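Local coordinates for protein 2-hydroxyisobutyryl-CoA synthetase (Aquincola tertiaricarbonis, PDB 6HDW) that is a two-domain synthetase of the AMP-binding (ANL) enzyme superfamily, with a bound ligand held in a pocket next to its C-terminal domain, at residues T221-I226 and F465-V470; M281-N286 and Q301-T306; G323-T328 and L340-L345. All coordinates share one frame; numbering follows the deposited sequence.

Contact 1 of 3, residues T221-I226 and F465-V470; sequences TPSYAI and FKARRV. With 8LE ([[(2~{R},3~{S},4~{R},5~{R})-5-(6-aminopurin-9-yl)-3,4-bis(oxidanyl)oxolan-2-yl]methoxy-oxidanyl-phosphoryl] 2-methyl-2-oxidanyl-propanoate), chain B.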
loop_
_atom_site.group_PDB
_atom_site.type_symbol
_atom_site.label_atom_id
_atom_site.label_comp_id
_atom_site.label_asym_id
_atom_site.label_seq_id
_atom_site.Cartn_x
_atom_site.Cartn_y
_atom_site.Cartn_z
ATOM N N THR A 221 -6.789 -10.747 -6.236
ATOM C CA THR A 221 -8.136 -11.279 -6.489
ATOM C C THR A 221 -8.092 -12.159 -7.748
ATOM O O THR A 221 -7.257 -11.902 -8.628
ATOM C CB THR A 221 -9.196 -10.161 -6.658
ATOM O OG1 THR A 221 -8.889 -9.342 -7.793
ATOM C CG2 THR A 221 -9.406 -9.323 -5.386
ATOM N N PRO A 222 -8.978 -13.180 -7.885
ATOM C CA PRO A 222 -8.976 -13.980 -9.126
ATOM C C PRO A 222 -9.251 -13.109 -10.361
ATOM O O PRO A 222 -8.697 -13.378 -11.426
ATOM C CB PRO A 222 -10.085 -15.014 -8.890
ATOM C CG PRO A 222 -10.287 -15.043 -7.399
ATOM C CD PRO A 222 -10.023 -13.643 -6.949
ATOM N N SER A 223 -10.059 -12.032 -10.201
ATOM C CA SER A 223 -10.382 -11.079 -11.269
ATOM C C SER A 223 -9.136 -10.353 -11.764
ATOM O O SER A 223 -8.988 -10.194 -12.977
ATOM C CB SER A 223 -11.417 -10.060 -10.800
ATOM O OG SER A 223 -12.682 -10.682 -10.693
ATOM N N TYR A 224 -8.248 -9.912 -10.835
ATOM C CA TYR A 224 -7.009 -9.223 -11.206
ATOM C C TYR A 224 -6.066 -10.111 -11.991
ATOM O O TYR A 224 -5.452 -9.621 -12.931
ATOM C CB TYR A 224 -6.277 -8.571 -10.014
ATOM C CG TYR A 224 -5.164 -7.632 -10.455
ATOM C CD1 TYR A 224 -5.252 -6.924 -11.651
ATOM C CD2 TYR A 224 -4.041 -7.434 -9.664
ATOM C CE1 TYR A 224 -4.244 -6.054 -12.052
ATOM C CE2 TYR A 224 -3.031 -6.552 -10.051
ATOM C CZ TYR A 224 -3.138 -5.866 -11.246
ATOM O OH TYR A 224 -2.162 -4.993 -11.645
ATOM N N ALA A 225 -5.955 -11.399 -11.629
ATOM C CA ALA A 225 -5.118 -12.358 -12.359
ATOM C C ALA A 225 -5.562 -12.433 -13.845
ATOM O O ALA A 225 -4.710 -12.346 -14.729
ATOM C CB ALA A 225 -5.201 -13.722 -11.709
ATOM N N ILE A 226 -6.887 -12.492 -14.112
ATOM C CA ILE A 226 -7.425 -12.502 -15.480
ATOM C C ILE A 226 -7.072 -11.182 -16.205
ATOM O O ILE A 226 -6.476 -11.233 -17.283
ATOM C CB ILE A 226 -8.941 -12.872 -15.551
ATOM C CG1 ILE A 226 -9.161 -14.351 -15.193
ATOM C CG2 ILE A 226 -9.536 -12.591 -16.945
ATOM C CD1 ILE A 226 -10.251 -14.573 -14.186
ATOM N N PHE A 465 -9.437 -5.403 -8.255
ATOM C CA PHE A 465 -10.101 -5.699 -6.990
ATOM C C PHE A 465 -11.221 -6.738 -7.228
ATOM O O PHE A 465 -11.003 -7.676 -7.991
ATOM C CB PHE A 465 -10.589 -4.397 -6.308
ATOM C CG PHE A 465 -10.983 -4.510 -4.845
ATOM C CD1 PHE A 465 -10.096 -5.022 -3.904
ATOM C CD2 PHE A 465 -12.234 -4.081 -4.409
ATOM C CE1 PHE A 465 -10.458 -5.125 -2.559
ATOM C CE2 PHE A 465 -12.598 -4.189 -3.060
ATOM C CZ PHE A 465 -11.704 -4.709 -2.147
ATOM N N LYS A 466 -12.383 -6.591 -6.581
ATOM C CA LYS A 466 -13.517 -7.504 -6.659
ATOM C C LYS A 466 -14.452 -7.131 -7.813
ATOM O O LYS A 466 -14.883 -5.975 -7.918
ATOM C CB LYS A 466 -14.315 -7.483 -5.332
ATOM C CG LYS A 466 -13.496 -7.812 -4.085
ATOM C CD LYS A 466 -14.326 -7.599 -2.819
ATOM C CE LYS A 466 -13.523 -7.830 -1.558
ATOM N NZ LYS A 466 -14.387 -7.775 -0.352
ATOM N N ALA A 467 -14.798 -8.123 -8.644
ATOM C CA ALA A 467 -15.711 -7.950 -9.775
ATOM C C ALA A 467 -17.165 -7.768 -9.292
ATOM O O ALA A 467 -17.708 -8.618 -8.575
ATOM C CB ALA A 467 -15.613 -9.137 -10.719
ATOM N N ARG A 468 -17.774 -6.638 -9.675
ATOM C CA ARG A 468 -19.157 -6.287 -9.361
ATOM C C ARG A 468 -19.918 -6.433 -10.675
ATOM O O ARG A 468 -20.075 -5.467 -11.438
ATOM C CB ARG A 468 -19.256 -4.854 -8.782
ATOM C CG ARG A 468 -18.194 -4.463 -7.742
ATOM C CD ARG A 468 -18.274 -5.255 -6.444
ATOM N NE ARG A 468 -17.492 -4.619 -5.383
ATOM C CZ ARG A 468 -17.250 -5.161 -4.194
ATOM N NH1 ARG A 468 -17.705 -6.376 -3.903
ATOM N NH2 ARG A 468 -16.542 -4.498 -3.290
ATOM N N ARG A 469 -20.334 -7.674 -10.966
ATOM C CA ARG A 469 -20.981 -8.014 -12.232
ATOM C C ARG A 469 -22.498 -7.823 -12.239
ATOM O O ARG A 469 -23.086 -7.779 -13.320
ATOM C CB ARG A 469 -20.588 -9.432 -12.684
ATOM C CG ARG A 469 -19.095 -9.525 -12.988
ATOM C CD ARG A 469 -18.736 -10.663 -13.913
ATOM N NE ARG A 469 -17.306 -10.651 -14.228
ATOM C CZ ARG A 469 -16.379 -11.303 -13.537
ATOM N NH1 ARG A 469 -16.719 -12.039 -12.485
ATOM N NH2 ARG A 469 -15.103 -11.217 -13.883
ATOM N N VAL A 470 -23.126 -7.657 -11.063
ATOM C CA VAL A 470 -24.571 -7.457 -11.002
ATOM C C VAL A 470 -24.938 -5.964 -11.049
ATOM O O VAL A 470 -24.419 -5.166 -10.269
ATOM C CB VAL A 470 -25.226 -8.212 -9.813
ATOM C CG1 VAL A 470 -26.690 -7.829 -9.645
ATOM C CG2 VAL A 470 -25.096 -9.719 -9.989
HETATM C C2 8LE B . -15.542 -16.652 -1.974
HETATM C CAA 8LE B . -9.590 -10.006 3.333
HETATM C CAZ 8LE B . -10.431 -10.798 2.316
HETATM C CAB 8LE B . -10.712 -12.215 2.850
HETATM O OAF 8LE B . -9.690 -10.937 1.111
HETATM C CAS 8LE B . -11.747 -10.036 2.012
HETATM O OAD 8LE B . -12.044 -9.729 0.860
HETATM O OAQ 8LE B . -12.510 -9.717 3.098
HETATM P PBC 8LE B . -13.761 -8.650 3.136
HETATM O OAI 8LE B . -13.324 -7.314 2.386
HETATM O OAE 8LE B . -14.197 -8.438 4.535
HETATM O "O5'" 8LE B . -14.922 -9.322 2.307
HETATM C "C5'" 8LE B . -15.296 -10.630 2.720
HETATM C "C4'" 8LE B . -16.300 -11.182 1.745
HETATM O "O4'" 8LE B . -15.636 -11.387 0.473
HETATM C "C3'" 8LE B . -16.659 -12.528 2.238
HETATM O "O3'" 8LE B . -17.768 -12.417 3.137
HETATM C "C2'" 8LE B . -17.029 -13.238 0.936
HETATM O "O2'" 8LE B . -18.351 -12.867 0.442
HETATM C "C1'" 8LE B . -15.981 -12.703 -0.013
HETATM N N9 8LE B . -14.784 -13.601 -0.086
HETATM C C8 8LE B . -13.568 -13.414 0.439
HETATM N N7 8LE B . -12.818 -14.465 0.127
HETATM C C5 8LE B . -13.566 -15.320 -0.579
HETATM C C4 8LE B . -14.791 -14.778 -0.707
HETATM N N3 8LE B . -15.772 -15.402 -1.401
HETATM N N1 8LE B . -14.261 -17.191 -1.825
HETATM C C6 8LE B . -13.311 -16.510 -1.157
HETATM N N6 8LE B . -12.091 -17.018 -1.034
#
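T221 and F465 are joined by the one direct hydrogen bond of this contact, in which T221 OG1 donates to F465 O at 2.7 Å. The hydroxyl comes from above the carbonyl plane, 41° out of it, and so misses the lone-pair directions. It has a second task: T221 is the N-cap of helix 222-234, and its OG1 accepts from Y224 N at 3.2 Å. With chi1 at 62°, OG1 sits between the backbone N and the carbonyl carbon, where it can both cap the helix and meet the loop. Threonine suits the place, since its hydroxyl can accept and donate at once.

The packing is light. S223 OG lies 3.3 Å from A467 CB, a small methyl that allows the close approach, while E252 takes hydrogen bonds from S223 OG and A467 N and so bridges helix and loop. The A467 methyl also sits 3.5 Å above one face of the R469 guanidinium, toward its rim; R469 itself forms a salt bridge with E399.

Toward the ligand the charge is that of K466. Its CG lies over the centre of the F465 ring, and its extended chain carries NZ to 8LE, where NZ donates to OAI at 3.0 Å and more weakly to O5' and OAD.

The chemistry implies a polar, lightly packed junction between the AMP-binding part of the chain and its C-terminal part: bonds to a helix cap and a shared glutamate set the 465-470 loop beside the 8LE pocket, and the lysine probably offsets the negative charge of the phosphate.

Contact 2 of 3, residues M281-N286 and Q301-T306; sequences MSPFMN and QDIIYT. With 8LE ([[(2~{R},3~{S},4~{R},5~{R})-5-(6-aminopurin-9-yl)-3,4-bis(oxidanyl)oxolan-2-yl]methoxy-oxidanyl-phosphoryl] 2-methyl-2-oxidanyl-propanoate), chain B.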
loop_
_atom_site.group_PDB
_atom_site.type_symbol
_atom_site.label_atom_id
_atom_site.label_comp_id
_atom_site.label_asym_id
_atom_site.label_seq_id
_atom_site.Cartn_x
_atom_site.Cartn_y
_atom_site.Cartn_z
ATOM N N MET A 281 -12.162 -11.127 10.195
ATOM C CA MET A 281 -11.599 -12.410 10.592
ATOM C C MET A 281 -10.105 -12.577 10.342
ATOM O O MET A 281 -9.646 -13.717 10.355
ATOM C CB MET A 281 -12.374 -13.572 9.948
ATOM C CG MET A 281 -13.727 -13.750 10.529
ATOM S SD MET A 281 -13.716 -13.577 12.329
ATOM C CE MET A 281 -15.320 -13.702 12.592
ATOM N N SER A 282 -9.335 -11.478 10.160
ATOM C CA SER A 282 -7.882 -11.588 9.984
ATOM C C SER A 282 -7.315 -12.284 11.232
ATOM O O SER A 282 -7.720 -11.905 12.327
ATOM C CB SER A 282 -7.243 -10.222 9.780
ATOM O OG SER A 282 -7.786 -9.581 8.638
ATOM N N PRO A 283 -6.515 -13.372 11.135
ATOM C CA PRO A 283 -5.956 -14.012 9.925
ATOM C C PRO A 283 -7.033 -14.659 9.045
ATOM O O PRO A 283 -7.591 -15.695 9.390
ATOM C CB PRO A 283 -4.911 -14.985 10.503
ATOM C CG PRO A 283 -5.422 -15.328 11.862
ATOM C CD PRO A 283 -6.075 -14.066 12.363
ATOM N N PHE A 284 -7.384 -13.983 7.942
ATOM C CA PHE A 284 -8.460 -14.371 7.016
ATOM C C PHE A 284 -8.140 -15.622 6.198
ATOM O O PHE A 284 -9.054 -16.246 5.651
ATOM C CB PHE A 284 -8.865 -13.191 6.105
ATOM C CG PHE A 284 -7.716 -12.621 5.312
ATOM C CD1 PHE A 284 -7.314 -13.211 4.118
ATOM C CD2 PHE A 284 -7.016 -11.512 5.772
ATOM C CE1 PHE A 284 -6.224 -12.714 3.412
ATOM C CE2 PHE A 284 -5.933 -11.008 5.054
ATOM C CZ PHE A 284 -5.541 -11.617 3.885
ATOM N N MET A 285 -6.848 -16.007 6.144
ATOM C CA MET A 285 -6.409 -17.225 5.464
ATOM C C MET A 285 -6.784 -18.485 6.278
ATOM O O MET A 285 -6.387 -19.588 5.892
ATOM C CB MET A 285 -4.899 -17.180 5.154
ATOM C CG MET A 285 -4.530 -16.167 4.106
ATOM S SD MET A 285 -2.766 -16.182 3.744
ATOM C CE MET A 285 -2.676 -17.544 2.627
ATOM N N ASN A 286 -7.592 -18.331 7.376
ATOM C CA ASN A 286 -8.080 -19.446 8.224
ATOM C C ASN A 286 -8.850 -20.513 7.400
ATOM O O ASN A 286 -9.007 -21.652 7.847
ATOM C CB ASN A 286 -8.913 -18.926 9.407
ATOM C CG ASN A 286 -10.251 -18.361 8.996
ATOM O OD1 ASN A 286 -10.333 -17.281 8.429
ATOM N ND2 ASN A 286 -11.327 -19.095 9.236
ATOM N N GLN A 301 -9.044 -24.941 11.906
ATOM C CA GLN A 301 -9.836 -24.874 13.132
ATOM C C GLN A 301 -9.115 -24.362 14.380
ATOM O O GLN A 301 -9.768 -23.738 15.220
ATOM C CB GLN A 301 -10.492 -26.233 13.423
ATOM C CG GLN A 301 -11.554 -26.669 12.396
ATOM C CD GLN A 301 -12.743 -25.738 12.303
ATOM O OE1 GLN A 301 -12.676 -24.660 11.708
ATOM N NE2 GLN A 301 -13.873 -26.159 12.843
ATOM N N ASP A 302 -7.805 -24.637 14.519
ATOM C CA ASP A 302 -7.023 -24.192 15.678
ATOM C C ASP A 302 -6.526 -22.746 15.548
ATOM O O ASP A 302 -5.959 -22.212 16.504
ATOM C CB ASP A 302 -5.879 -25.165 15.989
ATOM C CG ASP A 302 -4.999 -25.454 14.799
ATOM O OD1 ASP A 302 -5.452 -26.188 13.892
ATOM O OD2 ASP A 302 -3.862 -24.946 14.771
ATOM N N ILE A 303 -6.745 -22.111 14.377
ATOM C CA ILE A 303 -6.407 -20.702 14.141
ATOM C C ILE A 303 -7.694 -19.885 14.392
ATOM O O ILE A 303 -7.705 -19.004 15.253
ATOM C CB ILE A 303 -5.750 -20.445 12.746
ATOM C CG1 ILE A 303 -4.377 -21.152 12.648
ATOM C CG2 ILE A 303 -5.604 -18.934 12.492
ATOM C CD1 ILE A 303 -3.745 -21.253 11.255
ATOM N N ILE A 304 -8.786 -20.250 13.687
ATOM C CA ILE A 304 -10.131 -19.688 13.823
ATOM C C ILE A 304 -11.120 -20.842 13.731
ATOM O O ILE A 304 -11.026 -21.664 12.814
ATOM C CB ILE A 304 -10.414 -18.556 12.778
ATOM C CG1 ILE A 304 -9.709 -17.242 13.185
ATOM C CG2 ILE A 304 -11.936 -18.328 12.517
ATOM C CD1 ILE A 304 -9.590 -16.247 12.092
ATOM N N TYR A 305 -12.065 -20.905 14.680
ATOM C CA TYR A 305 -13.093 -21.946 14.687
ATOM C C TYR A 305 -14.185 -21.616 13.662
ATOM O O TYR A 305 -14.873 -20.597 13.789
ATOM C CB TYR A 305 -13.667 -22.140 16.109
ATOM C CG TYR A 305 -14.706 -23.239 16.244
ATOM C CD1 TYR A 305 -14.499 -24.500 15.687
ATOM C CD2 TYR A 305 -15.857 -23.044 17.002
ATOM C CE1 TYR A 305 -15.443 -25.518 15.824
ATOM C CE2 TYR A 305 -16.800 -24.058 17.162
ATOM C CZ TYR A 305 -16.590 -25.293 16.570
ATOM O OH TYR A 305 -17.519 -26.291 16.727
ATOM N N THR A 306 -14.313 -22.465 12.628
ATOM C CA THR A 306 -15.320 -22.299 11.583
ATOM C C THR A 306 -16.465 -23.278 11.832
ATOM O O THR A 306 -16.230 -24.471 12.031
ATOM C CB THR A 306 -14.711 -22.469 10.168
ATOM O OG1 THR A 306 -13.663 -21.521 9.966
ATOM C CG2 THR A 306 -15.748 -22.310 9.050
HETATM C C2 8LE B . -15.542 -16.652 -1.974
HETATM C CAA 8LE B . -9.590 -10.006 3.333
HETATM C CAZ 8LE B . -10.431 -10.798 2.316
HETATM C CAB 8LE B . -10.712 -12.215 2.850
HETATM O OAF 8LE B . -9.690 -10.937 1.111
HETATM C CAS 8LE B . -11.747 -10.036 2.012
HETATM O OAD 8LE B . -12.044 -9.729 0.860
HETATM O OAQ 8LE B . -12.510 -9.717 3.098
HETATM P PBC 8LE B . -13.761 -8.650 3.136
HETATM O OAI 8LE B . -13.324 -7.314 2.386
HETATM O OAE 8LE B . -14.197 -8.438 4.535
HETATM O "O5'" 8LE B . -14.922 -9.322 2.307
HETATM C "C5'" 8LE B . -15.296 -10.630 2.720
HETATM C "C4'" 8LE B . -16.300 -11.182 1.745
HETATM O "O4'" 8LE B . -15.636 -11.387 0.473
HETATM C "C3'" 8LE B . -16.659 -12.528 2.238
HETATM O "O3'" 8LE B . -17.768 -12.417 3.137
HETATM C "C2'" 8LE B . -17.029 -13.238 0.936
HETATM O "O2'" 8LE B . -18.351 -12.867 0.442
HETATM C "C1'" 8LE B . -15.981 -12.703 -0.013
HETATM N N9 8LE B . -14.784 -13.601 -0.086
HETATM C C8 8LE B . -13.568 -13.414 0.439
HETATM N N7 8LE B . -12.818 -14.465 0.127
HETATM C C5 8LE B . -13.566 -15.320 -0.579
HETATM C C4 8LE B . -14.791 -14.778 -0.707
HETATM N N3 8LE B . -15.772 -15.402 -1.401
HETATM N N1 8LE B . -14.261 -17.191 -1.825
HETATM C C6 8LE B . -13.311 -16.510 -1.157
HETATM N N6 8LE B . -12.091 -17.018 -1.034
HETATM O O HOH W 1 -10.914 -21.781 9.960
#
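I304 CD1 lies over one face of the flat N286 amide, 3.8 Å from N286 CG, and N286 CB rests against I304 CB. A second flat group, the F284 ring, turns away from the strand toward the ligand. The methyl CAA of 8LE lies 3.7 Å above one face of that ring, offset toward the rim, and S282 OG sits in the ring plane at its edge; H151 meets the same ring edge-to-face. The third flat group, the Q301 amide, folds back on its own segment: Q301 OE1 accepts from T306 N at 2.9 Å, and Q301 NE2 donates to T306 O at 3.0 Å, in the carbonyl plane and on a lone pair. Glutamine, with one donor and one acceptor, can thus satisfy both backbone polar groups of T306.

Apolar contacts hold the middle. P283, which follows a cis peptide bond, brings its CG to 3.7 Å from I303 CG2. The delta methyl of I304 fills the inside of the loop bend, where its CD1 lies 3.4 Å from P283 O; a branched isoleucine presents CG2 to N286 at the same time.

One water links loop to strand, donating to N286 O at 2.8 Å and to I304 O at 2.9 Å and pairing with T306 OG1.

The arrangement is that of a ligand-pocket loop seated on the start of an antiparallel strand, 304-310: the loop follows the parallel sheet's strand 271-274 and lines the acyl end of 8LE with an aromatic face.

Contact 3 of 3, residues G323-T328 and L340-L345; sequences GTPVYT and LLSGDL. With 8LE ([[(2~{R},3~{S},4~{R},5~{R})-5-(6-aminopurin-9-yl)-3,4-bis(oxidanyl)oxolan-2-yl]methoxy-oxidanyl-phosphoryl] 2-methyl-2-oxidanyl-propanoate), chain B.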
loop_
_atom_site.group_PDB
_atom_site.type_symbol
_atom_site.label_atom_id
_atom_site.label_comp_id
_atom_site.label_asym_id
_atom_site.label_seq_id
_atom_site.Cartn_x
_atom_site.Cartn_y
_atom_site.Cartn_z
ATOM N N GLY A 323 -24.414 -24.448 3.995
ATOM C CA GLY A 323 -24.716 -23.540 5.093
ATOM C C GLY A 323 -23.888 -22.271 5.071
ATOM O O GLY A 323 -23.129 -22.026 4.123
ATOM N N THR A 324 -24.022 -21.460 6.131
ATOM C CA THR A 324 -23.316 -20.195 6.241
ATOM C C THR A 324 -22.160 -20.240 7.254
ATOM O O THR A 324 -22.365 -20.587 8.414
ATOM C CB THR A 324 -24.288 -19.020 6.492
ATOM O OG1 THR A 324 -23.569 -17.801 6.358
ATOM C CG2 THR A 324 -24.980 -19.069 7.850
ATOM N N PRO A 325 -20.940 -19.851 6.834
ATOM C CA PRO A 325 -19.812 -19.821 7.779
ATOM C C PRO A 325 -19.980 -18.811 8.924
ATOM O O PRO A 325 -20.314 -17.637 8.717
ATOM C CB PRO A 325 -18.615 -19.463 6.892
ATOM C CG PRO A 325 -19.045 -19.774 5.500
ATOM C CD PRO A 325 -20.507 -19.464 5.476
ATOM N N VAL A 326 -19.795 -19.305 10.145
ATOM C CA VAL A 326 -19.839 -18.540 11.390
ATOM C C VAL A 326 -18.427 -18.736 11.976
ATOM O O VAL A 326 -17.959 -19.879 12.068
ATOM C CB VAL A 326 -21.003 -18.999 12.316
ATOM C CG1 VAL A 326 -20.877 -18.424 13.725
ATOM C CG2 VAL A 326 -22.359 -18.628 11.714
ATOM N N TYR A 327 -17.709 -17.619 12.252
ATOM C CA TYR A 327 -16.314 -17.678 12.694
ATOM C C TYR A 327 -16.025 -17.110 14.074
ATOM O O TYR A 327 -16.599 -16.088 14.464
ATOM C CB TYR A 327 -15.384 -16.982 11.689
ATOM C CG TYR A 327 -15.524 -17.356 10.230
ATOM C CD1 TYR A 327 -14.883 -18.479 9.712
ATOM C CD2 TYR A 327 -16.156 -16.499 9.332
ATOM C CE1 TYR A 327 -14.915 -18.770 8.348
ATOM C CE2 TYR A 327 -16.198 -16.781 7.970
ATOM C CZ TYR A 327 -15.578 -17.920 7.480
ATOM O OH TYR A 327 -15.627 -18.210 6.138
ATOM N N THR A 328 -15.061 -17.752 14.781
ATOM C CA THR A 328 -14.582 -17.350 16.102
ATOM C C THR A 328 -13.053 -17.339 16.132
ATOM O O THR A 328 -12.427 -18.353 15.812
ATOM C CB THR A 328 -15.195 -18.213 17.232
ATOM O OG1 THR A 328 -16.623 -18.142 17.172
ATOM C CG2 THR A 328 -14.730 -17.778 18.629
ATOM N N LEU A 340 -19.074 -14.564 14.506
ATOM C CA LEU A 340 -19.491 -13.564 13.519
ATOM C C LEU A 340 -20.110 -14.272 12.319
ATOM O O LEU A 340 -19.524 -15.216 11.773
ATOM C CB LEU A 340 -18.339 -12.638 13.074
ATOM C CG LEU A 340 -18.591 -11.662 11.888
ATOM C CD1 LEU A 340 -19.469 -10.497 12.301
ATOM C CD2 LEU A 340 -17.287 -11.106 11.349
ATOM N N LEU A 341 -21.316 -13.826 11.940
ATOM C CA LEU A 341 -22.055 -14.348 10.798
ATOM C C LEU A 341 -21.441 -13.766 9.516
ATOM O O LEU A 341 -21.348 -12.548 9.383
ATOM C CB LEU A 341 -23.544 -13.966 10.940
ATOM C CG LEU A 341 -24.493 -14.248 9.771
ATOM C CD1 LEU A 341 -24.589 -15.744 9.460
ATOM C CD2 LEU A 341 -25.870 -13.700 10.070
ATOM N N SER A 342 -20.983 -14.637 8.599
ATOM C CA SER A 342 -20.390 -14.187 7.338
ATOM C C SER A 342 -21.428 -13.698 6.338
ATOM O O SER A 342 -21.181 -12.722 5.622
ATOM C CB SER A 342 -19.522 -15.275 6.720
ATOM O OG SER A 342 -20.315 -16.375 6.316
ATOM N N GLY A 343 -22.572 -14.378 6.307
ATOM C CA GLY A 343 -23.657 -14.101 5.373
ATOM C C GLY A 343 -23.380 -14.717 4.012
ATOM O O GLY A 343 -24.049 -14.396 3.029
ATOM N N ASP A 344 -22.389 -15.620 3.956
ATOM C CA ASP A 344 -21.961 -16.307 2.743
ATOM C C ASP A 344 -22.543 -17.695 2.697
ATOM O O ASP A 344 -23.051 -18.164 3.709
ATOM C CB ASP A 344 -20.428 -16.382 2.695
ATOM C CG ASP A 344 -19.759 -15.030 2.646
ATOM O OD1 ASP A 344 -20.143 -14.209 1.785
ATOM O OD2 ASP A 344 -18.835 -14.802 3.447
ATOM N N LEU A 345 -22.466 -18.357 1.525
ATOM C CA LEU A 345 -22.940 -19.722 1.355
ATOM C C LEU A 345 -21.776 -20.623 0.967
ATOM O O LEU A 345 -20.935 -20.249 0.139
ATOM C CB LEU A 345 -24.071 -19.802 0.309
ATOM C CG LEU A 345 -24.874 -21.101 0.292
ATOM C CD1 LEU A 345 -25.823 -21.185 1.479
ATOM C CD2 LEU A 345 -25.635 -21.248 -1.001
HETATM C C2 8LE B . -15.542 -16.652 -1.974
HETATM C CAA 8LE B . -9.590 -10.006 3.333
HETATM C CAZ 8LE B . -10.431 -10.798 2.316
HETATM C CAB 8LE B . -10.712 -12.215 2.850
HETATM O OAF 8LE B . -9.690 -10.937 1.111
HETATM C CAS 8LE B . -11.747 -10.036 2.012
HETATM O OAD 8LE B . -12.044 -9.729 0.860
HETATM O OAQ 8LE B . -12.510 -9.717 3.098
HETATM P PBC 8LE B . -13.761 -8.650 3.136
HETATM O OAI 8LE B . -13.324 -7.314 2.386
HETATM O OAE 8LE B . -14.197 -8.438 4.535
HETATM O "O5'" 8LE B . -14.922 -9.322 2.307
HETATM C "C5'" 8LE B . -15.296 -10.630 2.720
HETATM C "C4'" 8LE B . -16.300 -11.182 1.745
HETATM O "O4'" 8LE B . -15.636 -11.387 0.473
HETATM C "C3'" 8LE B . -16.659 -12.528 2.238
HETATM O "O3'" 8LE B . -17.768 -12.417 3.137
HETATM C "C2'" 8LE B . -17.029 -13.238 0.936
HETATM O "O2'" 8LE B . -18.351 -12.867 0.442
HETATM C "C1'" 8LE B . -15.981 -12.703 -0.013
HETATM N N9 8LE B . -14.784 -13.601 -0.086
HETATM C C8 8LE B . -13.568 -13.414 0.439
HETATM N N7 8LE B . -12.818 -14.465 0.127
HETATM C C5 8LE B . -13.566 -15.320 -0.579
HETATM C C4 8LE B . -14.791 -14.778 -0.707
HETATM N N3 8LE B . -15.772 -15.402 -1.401
HETATM N N1 8LE B . -14.261 -17.191 -1.825
HETATM C C6 8LE B . -13.311 -16.510 -1.157
HETATM N N6 8LE B . -12.091 -17.018 -1.034
HETATM O O HOH W 2 -16.785 -16.259 4.505
#
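An antiparallel beta hairpin joins these segments, with strands 322-329 and 340-347 adjacent in the antiparallel sheet beside the 8LE pocket. Y327 and L340 form a hydrogen-bonded pair, linked by both backbone bonds, with their side chains on one face; V326 and L341 form the next, non-hydrogen-bonded pair, with their branched apolar side chains together on the other face.

Beyond this the pairing slips: T324 has L345 as its nearest CA partner, so the second strand carries two extra residues, G343 and D344, between the partners of P325 and T324. G343 adopts a phi of 80°, which favours glycine. S342 organises the break. A chi1 of 67° folds its OG back over its own backbone, within reach of both P325 O and D344 N. OG donates to P325 O at 2.7 Å, in the carbonyl plane and on a lone pair. S342 N reaches the same P325 O at 3.1 Å, nearly along the C=O axis, so two donors grip one carbonyl oxygen. OG in turn accepts from D344 N at 3.2 Å, an ST turn. Proline suits position 325, since it has no N-H to place and its ring packs against S342 OG. T324 closes the far side of the break, its OG1 donating to D344 O at 2.7 Å, while its methyl CG2 meets L341 CD1, the side chains crossing at about a right angle.

The break presents D344 to the ligand. Its carboxylate takes both ribose hydroxyls, as aspartate does in many nucleotide sites: O2' of 8LE donates to OD1 at 2.6 Å and O3' to OD2 at 2.6 Å. A water in the plane of the Y327 ring, at its edge, lies 2.8 Å from Y327 OH and donates to D344 OD2 at 2.7 Å.

Overall arrangement
Contacts 2 and 3 are buried and share one antiparallel sheet, in which strands 304-310 and 322-329 are neighbours; they touch directly, through a probable hydrogen bond from Y305 N to T328 O. Contact 1 is a surface contact on the other side of the chain's centre, its centre about 22 Å from that of contact 3, and it joins the AMP-binding part of the chain to its C-terminal part across residues far apart in sequence. Chemistry follows place: contact 1 relies on a helix cap and charged groups, contact 2 on apolar packing and a bridging water, contact 3 on regular strand bonds and a polar break. All three reach 8LE, at its phosphate, acyl and ribose parts respectively.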